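N-acyl-D-glutamate deacylase (PDB 3GIP) hydrolyses N-acyl-D-glutamate to D-glutamate and the free carboxylic acid, probably with the help of bound zinc, as a deacylase of the amidohydrolase superfamily. Local coordinates at residues 92-97 with 214-219. Residues are numbered along the deposited sequence; the frame is centred on the assembly and turned at random.
With ZN (zinc ion), chain F.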
loop_
_atom_site.group_PDB
_atom_site.type_symbol
_atom_site.label_atom_id
_atom_site.label_comp_id
_atom_site.label_asym_id
_atom_site.label_seq_id
_atom_site.Cartn_x
_atom_site.Cartn_y
_atom_site.Cartn_z
ATOM N N VAL A 92 -3.489 5.322 -0.117
ATOM C CA VAL A 92 -4.670 4.583 0.323
ATOM C C VAL A 92 -5.704 4.453 -0.794
ATOM O O VAL A 92 -5.509 4.981 -1.893
ATOM C CB VAL A 92 -5.335 5.275 1.539
ATOM C CG1 VAL A 92 -4.327 5.419 2.675
ATOM C CG2 VAL A 92 -5.873 6.646 1.134
ATOM N N GLY A 93 -6.796 3.744 -0.511
ATOM C CA GLY A 93 -7.855 3.566 -1.492
ATOM C C GLY A 93 -7.586 2.472 -2.503
ATOM O O GLY A 93 -7.987 2.569 -3.663
ATOM N N ASN A 94 -6.928 1.411 -2.051
ATOM C CA ASN A 94 -6.576 0.300 -2.925
ATOM C C ASN A 94 -7.609 -0.813 -3.034
ATOM O O ASN A 94 -8.548 -0.900 -2.240
ATOM C CB ASN A 94 -5.248 -0.297 -2.459
ATOM C CG ASN A 94 -4.069 0.565 -2.832
ATOM O OD1 ASN A 94 -3.660 0.594 -3.989
ATOM N ND2 ASN A 94 -3.523 1.284 -1.858
ATOM N N CYS A 95 -7.414 -1.656 -4.044
ATOM C CA CYS A 95 -8.252 -2.819 -4.304
ATOM C C CYS A 95 -9.726 -2.523 -4.510
ATOM O O CYS A 95 -10.579 -3.351 -4.198
ATOM C CB CYS A 95 -8.086 -3.829 -3.171
ATOM S SG CYS A 95 -6.331 -4.184 -2.830
ATOM N N GLY A 96 -10.014 -1.340 -5.040
ATOM C CA GLY A 96 -11.394 -0.970 -5.304
ATOM C C GLY A 96 -12.158 -0.316 -4.172
ATOM O O GLY A 96 -13.268 0.164 -4.390
ATOM N N VAL A 97 -11.584 -0.279 -2.972
ATOM C CA VAL A 97 -12.276 0.324 -1.835
ATOM C C VAL A 97 -11.539 1.530 -1.274
ATOM O O VAL A 97 -10.339 1.475 -0.991
ATOM C CB VAL A 97 -12.519 -0.711 -0.714
ATOM C CG1 VAL A 97 -13.534 -1.739 -1.185
ATOM C CG2 VAL A 97 -11.207 -1.387 -0.322
ATOM N N LEU A 214 -3.345 7.201 -12.440
ATOM C CA LEU A 214 -3.207 5.748 -12.442
ATOM C C LEU A 214 -4.428 4.854 -12.324
ATOM O O LEU A 214 -5.506 5.268 -11.896
ATOM C CB LEU A 214 -2.274 5.331 -11.304
ATOM C CG LEU A 214 -0.799 5.706 -11.299
ATOM C CD1 LEU A 214 -0.275 5.615 -9.877
ATOM C CD2 LEU A 214 -0.026 4.772 -12.215
ATOM N N HIS A 215 -4.215 3.604 -12.722
ATOM C CA HIS A 215 -5.193 2.547 -12.554
ATOM C C HIS A 215 -4.372 1.515 -11.796
ATOM O O HIS A 215 -3.436 0.946 -12.365
ATOM C CB HIS A 215 -5.638 1.879 -13.854
ATOM C CG HIS A 215 -6.419 0.617 -13.623
ATOM N ND1 HIS A 215 -6.476 -0.411 -14.539
ATOM C CD2 HIS A 215 -7.159 0.213 -12.562
ATOM C CE1 HIS A 215 -7.215 -1.394 -14.052
ATOM N NE2 HIS A 215 -7.641 -1.040 -12.853
ATOM N N THR A 216 -4.672 1.310 -10.520
ATOM C CA THR A 216 -3.960 0.296 -9.743
ATOM C C THR A 216 -4.969 -0.838 -9.651
ATOM O O THR A 216 -6.178 -0.594 -9.571
ATOM C CB THR A 216 -3.568 0.796 -8.338
ATOM O OG1 THR A 216 -4.744 1.024 -7.554
ATOM C CG2 THR A 216 -2.766 2.087 -8.442
ATOM N N SER A 217 -4.501 -2.080 -9.657
ATOM C CA SER A 217 -5.449 -3.176 -9.641
ATOM C C SER A 217 -5.151 -4.433 -8.853
ATOM O O SER A 217 -4.052 -4.989 -8.919
ATOM C CB SER A 217 -5.754 -3.591 -11.089
ATOM O OG SER A 217 -6.662 -4.685 -11.144
ATOM N N HIS A 218 -6.151 -4.854 -8.084
ATOM C CA HIS A 218 -6.089 -6.117 -7.378
ATOM C C HIS A 218 -6.810 -6.876 -8.489
ATOM O O HIS A 218 -8.028 -6.744 -8.661
ATOM C CB HIS A 218 -6.922 -6.080 -6.093
ATOM C CG HIS A 218 -7.083 -7.420 -5.443
ATOM N ND1 HIS A 218 -6.972 -7.609 -4.080
ATOM C CD2 HIS A 218 -7.374 -8.634 -5.969
ATOM C CE1 HIS A 218 -7.187 -8.882 -3.798
ATOM N NE2 HIS A 218 -7.434 -9.525 -4.925
ATOM N N ILE A 219 -6.048 -7.629 -9.274
ATOM C CA ILE A 219 -6.599 -8.337 -10.423
ATOM C C ILE A 219 -7.692 -9.375 -10.158
ATOM O O ILE A 219 -7.920 -9.794 -9.022
ATOM C CB ILE A 219 -5.451 -8.919 -11.283
ATOM C CG1 ILE A 219 -4.674 -9.985 -10.511
ATOM C CG2 ILE A 219 -4.496 -7.783 -11.671
ATOM C CD1 ILE A 219 -3.491 -10.534 -11.290
HETATM ZN ZN ZN F . -6.024 -6.385 -2.799
HETATM O O HOH W 1 -4.963 -1.175 -5.711
#
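Cys95 and His218 meet through a shared zinc ion. The zinc lies 2.2 Å from Cys95 SG and 2.0 Å from His218 ND1. The sulfur sits at the edge of the imidazole, nearly in its plane, with Cys95 SG 3.7 Å from His218 ND1. This is the tight end of the contact. The CA atoms of Cys95 and His218 are 5.0 Å apart. The His218 side chain leaves the strand with CG anti to the backbone N; chi1 170° sends the ring toward the zinc, and chi2 137° turns ND1 onto it. His248 also binds this zinc, and its ring meets that of His218 edge-to-face. Strand 214-218 belongs to the TIM-like barrel of the amidohydrolase family, and residues 92-97 run from the last residue of barrel strand 87-92 into the loop that follows. His218 ends its strand and Cys95 lies just past the C-terminal end of its own, where amidohydrolases hold their metals. Toward Thr216 the contact is looser, though still buried. Asn94 OD1 and Thr216 OG1 stand 3.8 Å apart, and one water bridges them. It donates to Asn94 OD1 (2.8 Å), accepts from Cys95 N (3.0 Å) and hydrogen-bonds Thr216 OG1. The other end of the Asn94 amide, ND2, is held by Gly67 O. A type I' turn from Asn94 to Val97 shapes the loop, and Ser185 OG hydrogen-bonds both Gly93 O and Gly96 N.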